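Local coordinates for protein protease Do-like 8, chloroplastic (Arabidopsis thaliana, PDB 4IC6) that probably cleaves proteins in the chloroplast thylakoid as an HtrA-type serine protease built from a trypsin-like domain and a PDZ domain, at residues G65-G69 with I159-F163; G176-D180 with G191-T195; N203-P207 with I218-I222. The protein carries 1 engineered substitution. One frame throughout, in Å; residues are numbered along the deposited sequence.

Contact 1: residues G65-G69 with I159-F163; sequences GNGSG and IGNPF
S68 and N161 supply the hydrogen bond across this buried contact. The amide N161 N donates to S68 OG over 2.7 Å in a fairly straight N-H...O arrangement of 162°. The hydroxyl is put there by its torsion: OG lies anti to the carbonyl carbon of S68, beside its backbone N (chi1 -49°), which turns it to the chain that leaves strand 155-160. An alanine here would probably leave the buried N161 N without its acceptor and remove the one hydrogen bond that ties the two segments together.

Close approaches flank this bond. S68 OG rests 3.3 Å from G160 CA, with S68 CB 3.6 Å from N161 N. One residue along, G67 passes P162 with their CA atoms 4.5 Å apart; the carbonyl oxygens G67 O and N161 O lie 3.4 Å apart without bonding, both being acceptors.

The remaining polar end belongs to the surroundings. N161 ND2 donates to Q111 OE1 and V42 O, anchoring the asparagine to the first barrel, while P162 packs against R179 of the second subunit. With strand 67-71 in one six-stranded barrel and strand 155-160 in the other, the contact is a piece of the interface between the two barrels of the trypsin-like fold.

Contact 2: residues G176-D180 with G191-T195; sequences GLNRD and GGIQT
Q194 and G176 form an antiparallel hydrogen-bonded pair, with Q194 N to G176 O at 2.8 Å and G176 N to Q194 O at 3.1 Å. The Q194 side chain starts at CB, 3.7 Å from both G176 N and G176 O, against a glycine that offers no side chain of its own. With CG anti to the backbone N (chi1 -171°), the chain then runs extended and crosses the R179 side chain at a slant. At its tip, OE1 comes within 4.1 Å of R179 CD, the amide and guanidinium planes standing 76° apart, while NE2 bonds to S175 OG. R179 NH1 makes a salt bridge to D166 of the third subunit, and NH2 is also hydrogen-bonded outside the two segments.

Farther along, N178 and R179 both face G192 in a G1 beta bulge: R179 N donates to G192 O, and G192 N returns a bond to R179 O. A side chain on G192 would run into R179 O. A water links G191 N, at 3.0 Å, to D180 OD1, at 2.7 Å.

The bulge accompanies a corner at L177 and N178, where strand 168-176, a neighbour of 192-195 in the second barrel, gives way to strand 179-182, which pairs with strand 188-189; on the far side of 192-195 runs strand 233-237.

Contact 3: residues N203-P207 with I218-I222; sequences NAGGP and INTAI. Engineered in segment 203-207: A204 (natural residue Ser).
N219 turns its amide to N203 and P207 because CG stands anti to its own carbonyl carbon, beside the backbone N (chi1 -47°). One carbonyl it reaches, N203 O, heads a type II beta turn from N203 to G206, in which G205 takes a positive phi (86°). This turn lies in the loop that carries the nucleophilic serine in trypsin-like proteases; A204 is an engineered replacement of that serine, so the deposited chain lacks the predicted nucleophile while the turn around it is formed.

Backbone bonds pin the turn to strand 215-219. G205 N donates to N219 O over 2.8 Å, and N219 N donates to G206 O over the same distance. I218 adds a CA-H...O contact to G206 O, and its CG2 methyl lies 3.7 Å from G205 O. Nearby, A204 CB meets A221 CB at 4.1 Å, a methyl-to-methyl contact beside the predicted relay residues H83 and D126. N203 anchors the start of the turn through its own amide, OD1 accepting from N200 N and ND2 donating to A198 O.

The buried N219 amide holds two carbonyls of the loop: ND2 makes a weak bond of 3.1 Å to P207 O. Its stronger bond runs to N203 O, 3.1 Å from ND2 and almost in the plane of the N219 amide, though ND2 itself comes from above the N203 carbonyl plane; G206 N, closing the turn at 2.9 Å, reaches N203 O from the opposite face of that carbonyl.

All three contacts reach the second barrel of the protease region and follow one another along the chain, contact 1 closing before contact 2 opens and contact 2 before contact 3. Contacts 1 and 3 are neighbours, with centres about 8 Å apart, and they touch: probable backbone hydrogen bonds run from S68 N to A204 O and from I159 N to P207 O. The junction between the barrels is thereby coupled directly to the loop of the nucleophile position. Contact 2 stands apart, its centre about 13 Å from that of contact 3 and about 21 Å from that of contact 1, at a bulged corner of the same sheet, where R179, just past the corner, makes a salt bridge to another subunit.

Contact 1: residues G65-G69 with I159-F163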
ATOM      1  N   GLY A  65      -7.751 -20.899  -4.536  1.00 60.53           N
ATOM      2  CA  GLY A  65      -7.983 -22.326  -4.364  1.00 56.58           C
ATOM      3  C   GLY A  65      -6.717 -23.153  -4.536  1.00 54.18           C
ATOM      4  O   GLY A  65      -5.624 -22.595  -4.584  1.00 56.14           O
ATOM      5  N   ASN A  66      -6.864 -24.479  -4.634  1.00 52.15           N
ATOM      6  CA  ASN A  66      -5.725 -25.412  -4.748  1.00 47.48           C
ATOM      7  C   ASN A  66      -4.922 -25.486  -3.460  1.00 46.05           C
ATOM      8  O   ASN A  66      -4.769 -24.484  -2.765  1.00 44.16           O
ATOM      9  CB  ASN A  66      -4.782 -25.003  -5.871  1.00 47.14           C
ATOM     10  CG  ASN A  66      -5.501 -24.762  -7.167  1.00 50.56           C
ATOM     11  OD1 ASN A  66      -6.435 -25.492  -7.521  1.00 46.06           O
ATOM     12  ND2 ASN A  66      -5.088 -23.717  -7.883  1.00 54.80           N
ATOM     13  N   GLY A  67      -4.407 -26.671  -3.152  1.00 41.19           N
ATOM     14  CA  GLY A  67      -3.662 -26.869  -1.926  1.00 38.04           C
ATOM     15  C   GLY A  67      -3.529 -28.334  -1.599  1.00 36.47           C
ATOM     16  O   GLY A  67      -3.329 -29.175  -2.494  1.00 33.56           O
ATOM     17  N   SER A  68      -3.669 -28.647  -0.313  1.00 33.67           N
ATOM     18  CA  SER A  68      -3.453 -30.000   0.154  1.00 32.83           C
ATOM     19  C   SER A  68      -4.731 -30.613   0.721  1.00 37.10           C
ATOM     20  O   SER A  68      -5.753 -29.942   0.885  1.00 37.36           O
ATOM     21  CB  SER A  68      -2.360 -30.016   1.225  1.00 30.21           C
ATOM     22  OG  SER A  68      -1.206 -29.302   0.798  1.00 30.99           O
ATOM     23  N   GLY A  69      -4.653 -31.903   1.025  1.00 36.73           N
ATOM     24  CA  GLY A  69      -5.742 -32.609   1.664  1.00 36.80           C
ATOM     25  C   GLY A  69      -5.174 -33.796   2.406  1.00 34.91           C
ATOM     26  O   GLY A  69      -3.965 -34.022   2.418  1.00 35.23           O
ATOM     27  N   ILE A 159       2.077 -30.114   7.432  1.00 29.29           N
ATOM     28  CA  ILE A 159       2.561 -30.738   6.205  1.00 28.05           C
ATOM     29  C   ILE A 159       1.653 -30.309   5.053  1.00 30.55           C
ATOM     30  O   ILE A 159       0.439 -30.192   5.216  1.00 31.20           O
ATOM     31  CB  ILE A 159       2.610 -32.287   6.345  1.00 30.68           C
ATOM     32  CG1 ILE A 159       3.484 -32.678   7.541  1.00 32.89           C
ATOM     33  CG2 ILE A 159       3.101 -32.954   5.063  1.00 28.45           C
ATOM     34  CD1 ILE A 159       3.749 -34.167   7.688  1.00 37.15           C
ATOM     35  N   GLY A 160       2.254 -30.048   3.896  1.00 30.67           N
ATOM     36  CA  GLY A 160       1.503 -29.748   2.691  1.00 26.03           C
ATOM     37  C   GLY A 160       1.987 -30.542   1.494  1.00 31.00           C
ATOM     38  O   GLY A 160       3.095 -31.070   1.477  1.00 33.09           O
ATOM     39  N   ASN A 161       1.135 -30.638   0.485  1.00 32.84           N
ATOM     40  CA  ASN A 161       1.519 -31.186  -0.808  1.00 33.56           C
ATOM     41  C   ASN A 161       0.845 -30.250  -1.793  1.00 34.85           C
ATOM     42  O   ASN A 161      -0.209 -30.566  -2.342  1.00 37.80           O
ATOM     43  CB  ASN A 161       1.009 -32.619  -0.931  1.00 36.34           C
ATOM     44  CG  ASN A 161       1.267 -33.235  -2.299  1.00 40.47           C
ATOM     45  OD1 ASN A 161       1.858 -32.613  -3.196  1.00 38.31           O
ATOM     46  ND2 ASN A 161       0.824 -34.480  -2.464  1.00 44.77           N
ATOM     47  N   PRO A 162       1.418 -29.051  -1.963  1.00 35.42           N
ATOM     48  CA  PRO A 162       0.676 -27.972  -2.627  1.00 35.64           C
ATOM     49  C   PRO A 162       0.627 -28.079  -4.147  1.00 38.72           C
ATOM     50  O   PRO A 162      -0.309 -27.538  -4.742  1.00 38.90           O
ATOM     51  CB  PRO A 162       1.443 -26.712  -2.215  1.00 36.71           C
ATOM     52  CG  PRO A 162       2.869 -27.212  -1.943  1.00 38.09           C
ATOM     53  CD  PRO A 162       2.678 -28.581  -1.346  1.00 39.25           C
ATOM     54  N   PHE A 163       1.591 -28.753  -4.762  1.00 40.62           N
ATOM     55  CA  PHE A 163       1.613 -28.825  -6.233  1.00 44.62           C
ATOM     56  C   PHE A 163       1.636 -30.236  -6.815  1.00 43.92           C
ATOM     57  O   PHE A 163       1.611 -30.414  -8.039  1.00 41.98           O
ATOM     58  CB  PHE A 163       2.764 -27.988  -6.791  1.00 45.10           C
ATOM     59  CG  PHE A 163       2.775 -26.576  -6.277  1.00 48.68           C
ATOM     60  CD1 PHE A 163       1.713 -25.723  -6.544  1.00 49.65           C
ATOM     61  CD2 PHE A 163       3.838 -26.102  -5.518  1.00 48.11           C
ATOM     62  CE1 PHE A 163       1.713 -24.417  -6.068  1.00 51.03           C
ATOM     63  CE2 PHE A 163       3.845 -24.798  -5.049  1.00 49.29           C
ATOM     64  CZ  PHE A 163       2.778 -23.955  -5.327  1.00 48.80           C
TER

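Contact 2: residues G176-D180 with G191-T195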
ATOM      1  N   GLY A 176      -1.979 -21.313  20.933  1.00 23.42           N
ATOM      2  CA  GLY A 176      -3.222 -20.906  21.572  1.00 24.49           C
ATOM      3  C   GLY A 176      -4.342 -21.876  21.254  1.00 28.45           C
ATOM      4  O   GLY A 176      -4.261 -22.648  20.290  1.00 27.30           O
ATOM      5  N   LEU A 177      -5.388 -21.870  22.067  1.00 26.19           N
ATOM      6  CA  LEU A 177      -6.458 -22.827  21.850  1.00 32.50           C
ATOM      7  C   LEU A 177      -7.767 -22.078  21.825  1.00 33.59           C
ATOM      8  O   LEU A 177      -7.877 -20.991  22.394  1.00 29.12           O
ATOM      9  CB  LEU A 177      -6.459 -23.893  22.955  1.00 31.88           C
ATOM     10  CG  LEU A 177      -5.809 -25.271  22.798  1.00 39.72           C
ATOM     11  CD1 LEU A 177      -5.183 -25.527  21.418  1.00 40.80           C
ATOM     12  CD2 LEU A 177      -4.843 -25.574  23.946  1.00 42.45           C
ATOM     13  N   ASN A 178      -8.754 -22.654  21.150  1.00 34.89           N
ATOM     14  CA  ASN A 178     -10.088 -22.076  21.097  1.00 38.83           C
ATOM     15  C   ASN A 178     -10.095 -20.638  20.562  1.00 37.72           C
ATOM     16  O   ASN A 178     -10.769 -19.769  21.109  1.00 34.91           O
ATOM     17  CB  ASN A 178     -10.748 -22.161  22.483  1.00 50.44           C
ATOM     18  CG  ASN A 178     -10.903 -23.609  22.977  1.00 61.94           C
ATOM     19  OD1 ASN A 178     -11.445 -24.474  22.271  1.00 66.05           O
ATOM     20  ND2 ASN A 178     -10.411 -23.878  24.186  1.00 64.66           N
ATOM     21  N   ARG A 179      -9.363 -20.404  19.473  1.00 30.95           N
ATOM     22  CA  ARG A 179      -9.246 -19.074  18.870  1.00 25.12           C
ATOM     23  C   ARG A 179     -10.026 -18.991  17.565  1.00 30.05           C
ATOM     24  O   ARG A 179     -10.117 -19.980  16.830  1.00 31.72           O
ATOM     25  CB  ARG A 179      -7.757 -18.761  18.604  1.00 25.62           C
ATOM     26  CG  ARG A 179      -7.018 -18.131  19.796  1.00 30.31           C
ATOM     27  CD  ARG A 179      -7.055 -16.575  19.709  1.00 54.67           C
ATOM     28  NE  ARG A 179      -6.266 -15.894  20.744  1.00 45.56           N
ATOM     29  CZ  ARG A 179      -6.315 -16.250  22.023  1.00 44.53           C
ATOM     30  NH1 ARG A 179      -7.094 -17.262  22.379  1.00 47.63           N
ATOM     31  NH2 ARG A 179      -5.609 -15.606  22.948  1.00 38.07           N
ATOM     32  N   ASP A 180     -10.579 -17.823  17.256  1.00 28.96           N
ATOM     33  CA  ASP A 180     -11.326 -17.687  16.000  1.00 33.65           C
ATOM     34  C   ASP A 180     -10.413 -17.779  14.783  1.00 31.71           C
ATOM     35  O   ASP A 180      -9.338 -17.176  14.754  1.00 27.88           O
ATOM     36  CB  ASP A 180     -12.098 -16.371  15.951  1.00 36.71           C
ATOM     37  CG  ASP A 180     -13.248 -16.339  16.931  1.00 39.58           C
ATOM     38  OD1 ASP A 180     -13.647 -17.431  17.395  1.00 38.81           O
ATOM     39  OD2 ASP A 180     -13.740 -15.230  17.233  1.00 42.16           O
ATOM     40  N   GLY A 191     -13.320 -22.031  17.985  1.00 32.38           N
ATOM     41  CA  GLY A 191     -12.730 -23.234  18.552  1.00 29.50           C
ATOM     42  C   GLY A 191     -11.454 -23.693  17.858  1.00 32.86           C
ATOM     43  O   GLY A 191     -11.002 -24.841  18.016  1.00 32.32           O
ATOM     44  N   GLY A 192     -10.831 -22.795  17.112  1.00 31.69           N
ATOM     45  CA  GLY A 192      -9.636 -23.177  16.371  1.00 30.68           C
ATOM     46  C   GLY A 192      -8.356 -23.300  17.179  1.00 32.26           C
ATOM     47  O   GLY A 192      -8.239 -22.793  18.303  1.00 27.03           O
ATOM     48  N   ILE A 193      -7.374 -23.980  16.595  1.00 30.34           N
ATOM     49  CA  ILE A 193      -6.057 -24.080  17.192  1.00 29.34           C
ATOM     50  C   ILE A 193      -5.167 -22.993  16.607  1.00 29.75           C
ATOM     51  O   ILE A 193      -5.166 -22.777  15.395  1.00 30.26           O
ATOM     52  CB  ILE A 193      -5.409 -25.431  16.857  1.00 29.61           C
ATOM     53  CG1 ILE A 193      -6.211 -26.582  17.475  1.00 34.85           C
ATOM     54  CG2 ILE A 193      -3.943 -25.462  17.300  1.00 27.02           C
ATOM     55  CD1 ILE A 193      -5.828 -27.965  16.868  1.00 30.75           C
ATOM     56  N   GLN A 194      -4.414 -22.306  17.466  1.00 24.52           N
ATOM     57  CA  GLN A 194      -3.379 -21.389  16.983  1.00 24.17           C
ATOM     58  C   GLN A 194      -1.997 -22.036  17.106  1.00 21.64           C
ATOM     59  O   GLN A 194      -1.661 -22.612  18.137  1.00 28.07           O
ATOM     60  CB  GLN A 194      -3.408 -20.050  17.750  1.00 25.60           C
ATOM     61  CG  GLN A 194      -2.508 -18.977  17.149  1.00 26.35           C
ATOM     62  CD  GLN A 194      -2.612 -17.663  17.927  1.00 28.74           C
ATOM     63  OE1 GLN A 194      -3.528 -16.873  17.704  1.00 29.02           O
ATOM     64  NE2 GLN A 194      -1.682 -17.438  18.842  1.00 28.46           N
ATOM     65  N   THR A 195      -1.173 -21.912  16.071  1.00 21.30           N
ATOM     66  CA  THR A 195       0.194 -22.448  16.145  1.00 20.82           C
ATOM     67  C   THR A 195       1.155 -21.391  15.636  1.00 22.68           C
ATOM     68  O   THR A 195       0.746 -20.497  14.896  1.00 23.78           O
ATOM     69  CB  THR A 195       0.353 -23.724  15.259  1.00 30.38           C
ATOM     70  OG1 THR A 195       1.717 -24.174  15.280  1.00 28.91           O
ATOM     71  CG2 THR A 195      -0.033 -23.415  13.839  1.00 31.32           C
TER
HETATM   72  O   HOH W   1     -12.989 -19.298  19.184  1.00 34.55           O
HETATM   73  O   HOH W   2      -8.747 -25.471  20.017  1.00 39.95           O

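Contact 3: residues N203-P207 with I218-I222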
ATOM      1  N   ASN A 203       0.748 -25.238   2.606  1.00 29.42           N
ATOM      2  CA  ASN A 203       0.231 -26.314   3.457  1.00 26.97           C
ATOM      3  C   ASN A 203      -1.262 -26.224   3.830  1.00 27.85           C
ATOM      4  O   ASN A 203      -1.781 -27.061   4.577  1.00 32.15           O
ATOM      5  CB  ASN A 203       1.109 -26.514   4.696  1.00 25.76           C
ATOM      6  CG  ASN A 203       1.115 -25.302   5.623  1.00 26.27           C
ATOM      7  OD1 ASN A 203       0.169 -24.519   5.653  1.00 30.13           O
ATOM      8  ND2 ASN A 203       2.202 -25.141   6.375  1.00 27.07           N
ATOM      9  N   ALA A 204      -1.953 -25.230   3.285  1.00 30.54           N
ATOM     10  CA  ALA A 204      -3.388 -25.070   3.515  1.00 30.78           C
ATOM     11  C   ALA A 204      -4.141 -26.321   3.051  1.00 32.28           C
ATOM     12  O   ALA A 204      -3.860 -26.848   1.969  1.00 30.06           O
ATOM     13  CB  ALA A 204      -3.916 -23.822   2.799  1.00 31.73           C
ATOM     14  N   GLY A 205      -5.079 -26.795   3.878  1.00 32.24           N
ATOM     15  CA  GLY A 205      -5.822 -28.027   3.616  1.00 31.43           C
ATOM     16  C   GLY A 205      -5.119 -29.290   4.101  1.00 33.02           C
ATOM     17  O   GLY A 205      -5.726 -30.377   4.167  1.00 33.87           O
ATOM     18  N   GLY A 206      -3.828 -29.156   4.408  1.00 30.40           N
ATOM     19  CA  GLY A 206      -3.019 -30.256   4.890  1.00 28.21           C
ATOM     20  C   GLY A 206      -3.164 -30.442   6.392  1.00 32.08           C
ATOM     21  O   GLY A 206      -3.864 -29.676   7.060  1.00 33.50           O
ATOM     22  N   PRO A 207      -2.524 -31.482   6.933  1.00 30.92           N
ATOM     23  CA  PRO A 207      -2.702 -31.818   8.342  1.00 34.25           C
ATOM     24  C   PRO A 207      -1.752 -31.037   9.218  1.00 29.50           C
ATOM     25  O   PRO A 207      -0.604 -30.795   8.820  1.00 29.39           O
ATOM     26  CB  PRO A 207      -2.292 -33.290   8.389  1.00 35.29           C
ATOM     27  CG  PRO A 207      -1.181 -33.371   7.358  1.00 32.41           C
ATOM     28  CD  PRO A 207      -1.606 -32.417   6.250  1.00 31.80           C
ATOM     29  N   ILE A 218      -6.612 -29.408  10.756  1.00 28.90           N
ATOM     30  CA  ILE A 218      -6.370 -29.128   9.341  1.00 28.58           C
ATOM     31  C   ILE A 218      -5.886 -27.681   9.166  1.00 32.44           C
ATOM     32  O   ILE A 218      -6.632 -26.736   9.465  1.00 32.43           O
ATOM     33  CB  ILE A 218      -7.642 -29.285   8.506  1.00 31.31           C
ATOM     34  CG1 ILE A 218      -8.134 -30.743   8.538  1.00 30.38           C
ATOM     35  CG2 ILE A 218      -7.397 -28.834   7.052  1.00 33.74           C
ATOM     36  CD1 ILE A 218      -7.279 -31.715   7.739  1.00 34.23           C
ATOM     37  N   ASN A 219      -4.655 -27.525   8.671  1.00 30.04           N
ATOM     38  CA  ASN A 219      -4.085 -26.204   8.362  1.00 32.04           C
ATOM     39  C   ASN A 219      -5.057 -25.361   7.536  1.00 34.93           C
ATOM     40  O   ASN A 219      -5.494 -25.770   6.445  1.00 33.93           O
ATOM     41  CB  ASN A 219      -2.757 -26.345   7.591  1.00 26.22           C
ATOM     42  CG  ASN A 219      -1.822 -27.364   8.205  1.00 27.59           C
ATOM     43  OD1 ASN A 219      -1.736 -27.479   9.415  1.00 27.76           O
ATOM     44  ND2 ASN A 219      -1.111 -28.114   7.361  1.00 30.11           N
ATOM     45  N   THR A 220      -5.375 -24.166   8.026  1.00 31.61           N
ATOM     46  CA  THR A 220      -6.414 -23.385   7.385  1.00 28.90           C
ATOM     47  C   THR A 220      -6.008 -21.955   7.060  1.00 31.35           C
ATOM     48  O   THR A 220      -5.670 -21.171   7.952  1.00 30.23           O
ATOM     49  CB  THR A 220      -7.711 -23.433   8.231  1.00 26.56           C
ATOM     50  OG1 THR A 220      -8.100 -24.811   8.376  1.00 30.91           O
ATOM     51  CG2 THR A 220      -8.826 -22.624   7.582  1.00 26.58           C
ATOM     52  N   ALA A 221      -6.073 -21.614   5.769  1.00 27.47           N
ATOM     53  CA  ALA A 221      -5.685 -20.287   5.315  1.00 29.86           C
ATOM     54  C   ALA A 221      -6.642 -19.236   5.883  1.00 34.70           C
ATOM     55  O   ALA A 221      -7.848 -19.472   5.978  1.00 33.49           O
ATOM     56  CB  ALA A 221      -5.679 -20.227   3.804  1.00 27.55           C
ATOM     57  N   ILE A 222      -6.106 -18.075   6.257  1.00 26.69           N
ATOM     58  CA  ILE A 222      -6.930 -17.009   6.838  1.00 27.81           C
ATOM     59  C   ILE A 222      -6.698 -15.675   6.136  1.00 31.38           C
ATOM     60  O   ILE A 222      -5.753 -15.525   5.366  1.00 33.86           O
ATOM     61  CB  ILE A 222      -6.616 -16.772   8.327  1.00 28.47           C
ATOM     62  CG1 ILE A 222      -5.141 -16.433   8.487  1.00 29.07           C
ATOM     63  CG2 ILE A 222      -6.994 -17.978   9.188  1.00 27.82           C
ATOM     64  CD1 ILE A 222      -4.819 -15.719   9.810  1.00 27.24           C
TER